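Triggering receptor expressed on myeloid cells 1 (Mus musculus, PDB 1U9K) amplifies inflammatory responses as a cell-surface receptor of innate and adaptive immunity, multimerizing on ligand activation and signalling through the adapter TYROBP/DAP12. Local coordinates at residues 21-26 against 67-72; 33-38 against 63-68. All blocks are in the same frame, centred on the assembly; numbering follows the deposited sequence.

Contact 1 (21-26 against 67-72); sequences CPFNIM and LKHDPS
Phe23, His69, Pro71 and Ile25 join two neighbouring parts of one end of the V-type immunoglobulin sandwich: the turn that leaves strand 17-22 and the end of strand 65-70. Strand 75-80 lies between these two strands in their shared sheet, so the two are not paired and the contact is made by side chains at their ends; the closest CA atoms, those of Ile25 and Pro71, are still 7.1 Å apart.

The aromatic part is a meeting of Phe23 with His69. Their side chains arrive at about a right angle to each other, yet the ring planes differ by just 13° and are slid apart, with little overlap. Phe23 CZ touches His69 CE1 at 3.4 Å. The phenyl ring is brought there by a first torsion of 65°, which sets CG between the backbone N and the carbonyl carbon. Both residues are buried, and flat rings suit them because, nearly parallel, they can lie alongside each other and touch at their rims. On the Phe23 ring Lys33 adds a cation-pi contact, its ammonium also hydrogen-bonded to Ser31 O, and the turn itself is held to the sheet by backbone bonding of Phe23 with Ala74.

The aliphatic part centres on Pro71. Its CD lies 3.4 Å above the His69 ring plane, offset toward the rim, while the rigid pyrrolidine suits the tight start of a 3-10 turn. Ile25, at the partly exposed margin, reaches over with its long branch, and CD1 packs against Pro71 CB at 3.6 Å.

The polar part lies within segment 21-26. Asn24 is the N-cap of helix 25-28, a place suited to a short side chain that can accept from early backbone N-H groups: OD1 takes a bond from Lys27 N and a weak one from Met26 N, bent to 118° at the hydrogen.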
ATOM      1  N   CYS A  21       3.007   6.788  -1.375  1.00 22.65           N
ATOM      2  CA  CYS A  21       4.138   6.006  -1.848  1.00 23.69           C
ATOM      3  C   CYS A  21       4.579   6.416  -3.232  1.00 22.58           C
ATOM      4  O   CYS A  21       3.931   6.041  -4.201  1.00 22.76           O
ATOM      5  CB  CYS A  21       3.776   4.529  -1.884  1.00 23.99           C
ATOM      6  SG  CYS A  21       3.344   3.899  -0.244  1.00 33.27           S
ATOM      7  N   PRO A  22       5.660   7.147  -3.367  1.00 21.32           N
ATOM      8  CA  PRO A  22       6.156   7.451  -4.705  1.00 20.44           C
ATOM      9  C   PRO A  22       6.617   6.190  -5.422  1.00 20.21           C
ATOM     10  O   PRO A  22       7.097   5.259  -4.781  1.00 18.41           O
ATOM     11  CB  PRO A  22       7.369   8.361  -4.443  1.00 20.73           C
ATOM     12  CG  PRO A  22       7.262   8.841  -3.138  1.00 22.66           C
ATOM     13  CD  PRO A  22       6.515   7.758  -2.345  1.00 21.16           C
ATOM     14  N   PHE A  23       6.483   6.169  -6.744  1.00 19.65           N
ATOM     15  CA  PHE A  23       7.109   5.129  -7.552  1.00 20.09           C
ATOM     16  C   PHE A  23       7.817   5.739  -8.749  1.00 19.96           C
ATOM     17  O   PHE A  23       7.421   6.768  -9.268  1.00 19.84           O
ATOM     18  CB  PHE A  23       6.156   4.019  -7.970  1.00 20.23           C
ATOM     19  CG  PHE A  23       5.035   4.451  -8.887  1.00 21.17           C
ATOM     20  CD1 PHE A  23       5.205   4.395 -10.241  1.00 21.67           C
ATOM     21  CD2 PHE A  23       3.816   4.848  -8.377  1.00 23.06           C
ATOM     22  CE1 PHE A  23       4.185   4.786 -11.092  1.00 22.89           C
ATOM     23  CE2 PHE A  23       2.804   5.239  -9.203  1.00 24.04           C
ATOM     24  CZ  PHE A  23       2.998   5.207 -10.582  1.00 21.82           C
ATOM     25  N   ASN A  24       8.867   5.072  -9.194  1.00 19.64           N
ATOM     26  CA  ASN A  24       9.616   5.518 -10.362  1.00 20.07           C
ATOM     27  C   ASN A  24       8.834   5.209 -11.639  1.00 20.38           C
ATOM     28  O   ASN A  24       8.716   4.033 -12.018  1.00 18.09           O
ATOM     29  CB  ASN A  24      10.969   4.812 -10.339  1.00 20.27           C
ATOM     30  CG  ASN A  24      11.818   5.170 -11.494  1.00 20.63           C
ATOM     31  OD1 ASN A  24      11.315   5.454 -12.570  1.00 24.33           O
ATOM     32  ND2 ASN A  24      13.118   5.182 -11.292  1.00 22.23           N
ATOM     33  N   ILE A  25       8.333   6.250 -12.324  1.00 21.14           N
ATOM     34  CA  ILE A  25       7.494   6.093 -13.516  1.00 22.68           C
ATOM     35  C   ILE A  25       8.264   5.528 -14.671  1.00 21.78           C
ATOM     36  O   ILE A  25       7.675   4.870 -15.513  1.00 21.17           O
ATOM     37  CB  ILE A  25       6.820   7.469 -13.952  1.00 24.17           C
ATOM     38  CG1 ILE A  25       5.557   7.707 -13.166  1.00 30.27           C
ATOM     39  CG2 ILE A  25       6.460   7.535 -15.481  1.00 28.98           C
ATOM     40  CD1 ILE A  25       4.299   7.257 -13.883  1.00 34.20           C
ATOM     41  N   MET A  26       9.556   5.817 -14.760  1.00 22.53           N
ATOM     42  CA  MET A  26      10.339   5.277 -15.864  1.00 23.08           C
ATOM     43  C   MET A  26      10.386   3.760 -15.818  1.00 21.78           C
ATOM     44  O   MET A  26      10.449   3.143 -16.871  1.00 23.07           O
ATOM     45  CB  MET A  26      11.756   5.853 -15.846  1.00 24.07           C
ATOM     46  CG  MET A  26      11.812   7.365 -15.977  1.00 29.78           C
ATOM     47  SD  MET A  26      13.486   7.979 -16.241  1.00 40.34           S
ATOM     48  CE  MET A  26      13.800   7.398 -17.906  1.00 35.52           C
ATOM     49  N   LEU A  67      -6.804   2.242  -2.889  1.00 21.14           N
ATOM     50  CA  LEU A  67      -5.547   2.532  -3.529  1.00 20.24           C
ATOM     51  C   LEU A  67      -5.788   3.488  -4.622  1.00 19.44           C
ATOM     52  O   LEU A  67      -6.601   3.229  -5.536  1.00 21.38           O
ATOM     53  CB  LEU A  67      -5.042   1.249  -4.113  1.00 23.22           C
ATOM     54  CG  LEU A  67      -3.615   0.921  -4.337  1.00 27.94           C
ATOM     55  CD1 LEU A  67      -2.830   1.179  -3.087  1.00 32.77           C
ATOM     56  CD2 LEU A  67      -3.583  -0.595  -4.737  1.00 26.26           C
ATOM     57  N   LYS A  68      -5.108   4.611  -4.591  1.00 18.38           N
ATOM     58  CA  LYS A  68      -5.224   5.560  -5.682  1.00 17.68           C
ATOM     59  C   LYS A  68      -3.933   5.453  -6.435  1.00 18.50           C
ATOM     60  O   LYS A  68      -2.857   5.580  -5.854  1.00 19.46           O
ATOM     61  CB  LYS A  68      -5.446   6.949  -5.159  1.00 18.20           C
ATOM     62  CG  LYS A  68      -6.837   7.291  -4.707  1.00 21.60           C
ATOM     63  CD  LYS A  68      -6.790   8.740  -4.167  1.00 26.71           C
ATOM     64  CE  LYS A  68      -8.191   9.414  -4.061  1.00 30.67           C
ATOM     65  NZ  LYS A  68      -8.738   8.883  -2.775  1.00 36.54           N
ATOM     66  N   HIS A  69      -4.034   5.134  -7.701  1.00 17.78           N
ATOM     67  CA  HIS A  69      -2.907   5.118  -8.619  1.00 18.01           C
ATOM     68  C   HIS A  69      -2.877   6.423  -9.381  1.00 17.03           C
ATOM     69  O   HIS A  69      -3.690   6.652 -10.285  1.00 15.06           O
ATOM     70  CB  HIS A  69      -2.988   3.904  -9.545  1.00 19.00           C
ATOM     71  CG  HIS A  69      -1.898   3.882 -10.645  1.00 22.97           C
ATOM     72  ND1 HIS A  69      -0.565   3.669 -10.368  1.00 27.02           N
ATOM     73  CD2 HIS A  69      -1.983   4.049 -11.985  1.00 26.79           C
ATOM     74  CE1 HIS A  69       0.125   3.705 -11.493  1.00 29.47           C
ATOM     75  NE2 HIS A  69      -0.711   3.933 -12.488  1.00 26.91           N
ATOM     76  N   ASP A  70      -1.886   7.264  -9.070  1.00 15.50           N
ATOM     77  CA  ASP A  70      -1.793   8.587  -9.606  1.00 15.10           C
ATOM     78  C   ASP A  70      -0.491   8.780 -10.359  1.00 15.89           C
ATOM     79  O   ASP A  70       0.376   9.500  -9.917  1.00 15.62           O
ATOM     80  CB  ASP A  70      -1.928   9.569  -8.444  1.00 16.29           C
ATOM     81  CG  ASP A  70      -2.235  10.978  -8.863  1.00 13.16           C
ATOM     82  OD1 ASP A  70      -2.022  11.420 -10.036  1.00 15.10           O
ATOM     83  OD2 ASP A  70      -2.650  11.758  -7.999  1.00 18.84           O
ATOM     84  N   PRO A  71      -0.377   8.221 -11.553  1.00 17.37           N
ATOM     85  CA  PRO A  71       0.888   8.314 -12.288  1.00 17.19           C
ATOM     86  C   PRO A  71       1.212   9.711 -12.710  1.00 17.58           C
ATOM     87  O   PRO A  71       2.416  10.010 -12.901  1.00 17.61           O
ATOM     88  CB  PRO A  71       0.680   7.353 -13.524  1.00 18.12           C
ATOM     89  CG  PRO A  71      -0.862   7.267 -13.661  1.00 19.88           C
ATOM     90  CD  PRO A  71      -1.404   7.447 -12.287  1.00 17.87           C
ATOM     91  N   SER A  72       0.205  10.587 -12.886  1.00 16.65           N
ATOM     92  CA  SER A  72       0.470  11.984 -13.113  1.00 17.18           C
ATOM     93  C   SER A  72       1.375  12.614 -12.051  1.00 16.78           C
ATOM     94  O   SER A  72       2.086  13.523 -12.368  1.00 15.58           O
ATOM     95  CB  SER A  72      -0.829  12.797 -13.120  1.00 18.08           C
ATOM     96  OG  SER A  72      -0.499  14.113 -13.536  1.00 26.97           O
TER

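Contact 2 (33-38 against 63-68); sequences KAWQRL and GKFTLK
Trp35 turns the edge of its indole toward the rim of the Phe65 ring. Their side chains cross at about a right angle and the ring planes stand 55° apart, so neither ring covers the other's face. Trp35 CD1 meets Phe65 CD2 at 3.7 Å, and Phe65 CE2, in the plane of the indole, lies 3.8 Å from Trp35 NE1. With CG anti to the backbone N (chi1 -178°), the indole leaves strand 32-37 and spans the gap between the sheets, a distance that suits so large a side chain. On the Phe65 ring, Lys64 CG lies over one face near the rim. Leu67, buried and apolar, points toward strand 32-37 and brings CD2 to within 4.1 Å of Lys33 O.

Replacing Trp35 by an alanine would take away the indole, and Phe65 would probably lose the aromatic edge it rests against, with a gap opened between the sheets.

The contact joins the two sheets of the sandwich face to face, with strand 32-37 in one and strand 65-70 in the other. Trp35, the core tryptophan characteristic of V-set domains, also packs on disulfide-bonded Cys93 and Tyr91 of strand 89-96, and on Val78 and Met80 of strand 75-80.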
ATOM      1  N   LYS A  33       0.772  -2.470  -8.825  1.00 19.91           N
ATOM      2  CA  LYS A  33       1.147  -2.069  -7.480  1.00 19.66           C
ATOM      3  C   LYS A  33       0.199  -2.653  -6.462  1.00 20.10           C
ATOM      4  O   LYS A  33      -0.928  -3.020  -6.765  1.00 19.25           O
ATOM      5  CB  LYS A  33       1.249  -0.554  -7.334  1.00 21.51           C
ATOM      6  CG  LYS A  33       2.311   0.069  -8.268  1.00 23.06           C
ATOM      7  CD  LYS A  33       1.694   0.712  -9.451  1.00 25.98           C
ATOM      8  CE  LYS A  33       2.730   1.301 -10.423  1.00 24.78           C
ATOM      9  NZ  LYS A  33       2.145   1.511 -11.721  1.00 24.76           N
ATOM     10  N   ALA A  34       0.689  -2.774  -5.229  1.00 18.52           N
ATOM     11  CA  ALA A  34      -0.072  -3.399  -4.193  1.00 18.97           C
ATOM     12  C   ALA A  34       0.266  -2.829  -2.835  1.00 18.21           C
ATOM     13  O   ALA A  34       1.372  -2.321  -2.583  1.00 20.16           O
ATOM     14  CB  ALA A  34       0.137  -4.852  -4.184  1.00 18.71           C
ATOM     15  N   TRP A  35      -0.702  -2.968  -1.945  1.00 19.48           N
ATOM     16  CA  TRP A  35      -0.531  -2.747  -0.511  1.00 18.65           C
ATOM     17  C   TRP A  35      -0.541  -4.096   0.190  1.00 18.72           C
ATOM     18  O   TRP A  35      -1.415  -4.892  -0.067  1.00 19.05           O
ATOM     19  CB  TRP A  35      -1.696  -1.928  -0.009  1.00 20.05           C
ATOM     20  CG  TRP A  35      -1.706  -1.525   1.480  1.00 19.20           C
ATOM     21  CD1 TRP A  35      -2.711  -1.785   2.349  1.00 20.37           C
ATOM     22  CD2 TRP A  35      -0.774  -0.686   2.180  1.00 19.85           C
ATOM     23  NE1 TRP A  35      -2.460  -1.200   3.555  1.00 21.30           N
ATOM     24  CE2 TRP A  35      -1.286  -0.491   3.472  1.00 22.40           C
ATOM     25  CE3 TRP A  35       0.426  -0.030   1.829  1.00 21.22           C
ATOM     26  CZ2 TRP A  35      -0.645   0.269   4.415  1.00 23.47           C
ATOM     27  CZ3 TRP A  35       1.071   0.731   2.770  1.00 22.94           C
ATOM     28  CH2 TRP A  35       0.541   0.872   4.055  1.00 25.96           C
ATOM     29  N   GLN A  36       0.443  -4.332   1.051  1.00 18.22           N
ATOM     30  CA  GLN A  36       0.641  -5.599   1.733  1.00 18.81           C
ATOM     31  C   GLN A  36       0.753  -5.405   3.233  1.00 18.79           C
ATOM     32  O   GLN A  36       1.223  -4.379   3.702  1.00 19.81           O
ATOM     33  CB  GLN A  36       1.913  -6.309   1.273  1.00 17.61           C
ATOM     34  CG  GLN A  36       1.892  -6.641  -0.263  1.00 18.61           C
ATOM     35  CD  GLN A  36       3.053  -7.548  -0.650  1.00 18.33           C
ATOM     36  OE1 GLN A  36       4.181  -7.264  -0.273  1.00 20.82           O
ATOM     37  NE2 GLN A  36       2.778  -8.638  -1.357  1.00 17.34           N
ATOM     38  N   ARG A  37       0.271  -6.373   3.982  1.00 18.74           N
ATOM     39  CA  ARG A  37       0.573  -6.462   5.378  1.00 19.86           C
ATOM     40  C   ARG A  37       1.644  -7.546   5.557  1.00 20.08           C
ATOM     41  O   ARG A  37       1.716  -8.513   4.786  1.00 20.31           O
ATOM     42  CB  ARG A  37      -0.679  -6.775   6.152  1.00 20.04           C
ATOM     43  CG  ARG A  37      -0.562  -6.780   7.629  1.00 22.51           C
ATOM     44  CD  ARG A  37      -1.927  -6.898   8.279  1.00 23.35           C
ATOM     45  NE  ARG A  37      -1.836  -6.706   9.710  1.00 25.44           N
ATOM     46  CZ  ARG A  37      -2.887  -6.737  10.538  1.00 27.11           C
ATOM     47  NH1 ARG A  37      -4.117  -6.939  10.075  1.00 28.00           N
ATOM     48  NH2 ARG A  37      -2.712  -6.548  11.809  1.00 26.28           N
ATOM     49  N   LEU A  38       2.489  -7.342   6.545  1.00 19.63           N
ATOM     50  CA  LEU A  38       3.603  -8.257   6.803  1.00 20.44           C
ATOM     51  C   LEU A  38       3.483  -8.858   8.187  1.00 19.88           C
ATOM     52  O   LEU A  38       4.148  -8.412   9.119  1.00 20.74           O
ATOM     53  CB  LEU A  38       4.928  -7.522   6.657  1.00 21.68           C
ATOM     54  CG  LEU A  38       5.204  -6.825   5.321  1.00 22.83           C
ATOM     55  CD1 LEU A  38       6.464  -5.893   5.300  1.00 27.09           C
ATOM     56  CD2 LEU A  38       5.305  -7.803   4.231  1.00 26.34           C
ATOM     57  N   GLY A  63     -12.810  -3.439   0.548  1.00 29.82           N
ATOM     58  CA  GLY A  63     -13.139  -3.363   1.971  1.00 29.24           C
ATOM     59  C   GLY A  63     -12.813  -1.968   2.504  1.00 28.65           C
ATOM     60  O   GLY A  63     -13.276  -0.980   1.946  1.00 27.88           O
ATOM     61  N   LYS A  64     -12.000  -1.879   3.554  1.00 28.01           N
ATOM     62  CA  LYS A  64     -11.588  -0.569   4.099  1.00 26.59           C
ATOM     63  C   LYS A  64     -10.376   0.024   3.405  1.00 25.32           C
ATOM     64  O   LYS A  64      -9.828   1.056   3.863  1.00 21.83           O
ATOM     65  CB  LYS A  64     -11.262  -0.681   5.583  1.00 28.39           C
ATOM     66  CG  LYS A  64      -9.936  -1.302   5.915  1.00 31.02           C
ATOM     67  CD  LYS A  64      -9.587  -1.258   7.434  1.00 37.34           C
ATOM     68  CE  LYS A  64     -10.633  -1.980   8.349  1.00 37.79           C
ATOM     69  NZ  LYS A  64     -10.300  -1.754   9.812  1.00 39.04           N
ATOM     70  N   PHE A  65      -9.900  -0.652   2.371  1.00 22.45           N
ATOM     71  CA  PHE A  65      -8.692  -0.211   1.675  1.00 21.63           C
ATOM     72  C   PHE A  65      -9.091   0.547   0.392  1.00 22.32           C
ATOM     73  O   PHE A  65     -10.031   0.156  -0.296  1.00 22.55           O
ATOM     74  CB  PHE A  65      -7.807  -1.397   1.306  1.00 22.14           C
ATOM     75  CG  PHE A  65      -7.419  -2.229   2.467  1.00 22.82           C
ATOM     76  CD1 PHE A  65      -8.183  -3.283   2.857  1.00 26.20           C
ATOM     77  CD2 PHE A  65      -6.267  -1.953   3.167  1.00 25.02           C
ATOM     78  CE1 PHE A  65      -7.847  -4.037   3.945  1.00 26.14           C
ATOM     79  CE2 PHE A  65      -5.930  -2.716   4.249  1.00 25.52           C
ATOM     80  CZ  PHE A  65      -6.743  -3.745   4.649  1.00 25.73           C
ATOM     81  N   THR A  66      -8.370   1.626   0.120  1.00 21.61           N
ATOM     82  CA  THR A  66      -8.471   2.331  -1.127  1.00 22.05           C
ATOM     83  C   THR A  66      -7.053   2.559  -1.621  1.00 21.62           C
ATOM     84  O   THR A  66      -6.182   2.975  -0.883  1.00 20.84           O
ATOM     85  CB  THR A  66      -9.191   3.682  -0.919  1.00 22.55           C
ATOM     86  OG1 THR A  66     -10.548   3.424  -0.565  1.00 24.84           O
ATOM     87  CG2 THR A  66      -9.277   4.472  -2.232  1.00 24.32           C
ATOM     88  N   LEU A  67      -6.804   2.242  -2.889  1.00 21.14           N
ATOM     89  CA  LEU A  67      -5.547   2.532  -3.529  1.00 20.24           C
ATOM     90  C   LEU A  67      -5.788   3.488  -4.622  1.00 19.44           C
ATOM     91  O   LEU A  67      -6.601   3.229  -5.536  1.00 21.38           O
ATOM     92  CB  LEU A  67      -5.042   1.249  -4.113  1.00 23.22           C
ATOM     93  CG  LEU A  67      -3.615   0.921  -4.337  1.00 27.94           C
ATOM     94  CD1 LEU A  67      -2.830   1.179  -3.087  1.00 32.77           C
ATOM     95  CD2 LEU A  67      -3.583  -0.595  -4.737  1.00 26.26           C
ATOM     96  N   LYS A  68      -5.108   4.611  -4.591  1.00 18.38           N
ATOM     97  CA  LYS A  68      -5.224   5.560  -5.682  1.00 17.68           C
ATOM     98  C   LYS A  68      -3.933   5.453  -6.435  1.00 18.50           C
ATOM     99  O   LYS A  68      -2.857   5.580  -5.854  1.00 19.46           O
ATOM    100  CB  LYS A  68      -5.446   6.949  -5.159  1.00 18.20           C
ATOM    101  CG  LYS A  68      -6.837   7.291  -4.707  1.00 21.60           C
ATOM    102  CD  LYS A  68      -6.790   8.740  -4.167  1.00 26.71           C
ATOM    103  CE  LYS A  68      -8.191   9.414  -4.061  1.00 30.67           C
ATOM    104  NZ  LYS A  68      -8.738   8.883  -2.775  1.00 36.54           N
TER

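Both contacts use strand 65-70, sharing Leu67 and Lys68, and their centres are 14 Å apart within the single V-type domain. Contact 2 lies near the middle of the chain's fold and joins opposite sheets, whereas contact 1 sits farther out and links parts of one sheet and its adjoining turns. Along the chain the order is 21-26, 33-38, then 63-68 and 67-72; helix 25-28 and strand 32-37 follow each other, and strands 45-49 and 58-62 come between them and strand 65-70. Lys33, a residue of contact 2, also touches the rings of contact 1. Together the contacts place strand 65-70 in both the core and one end of the domain.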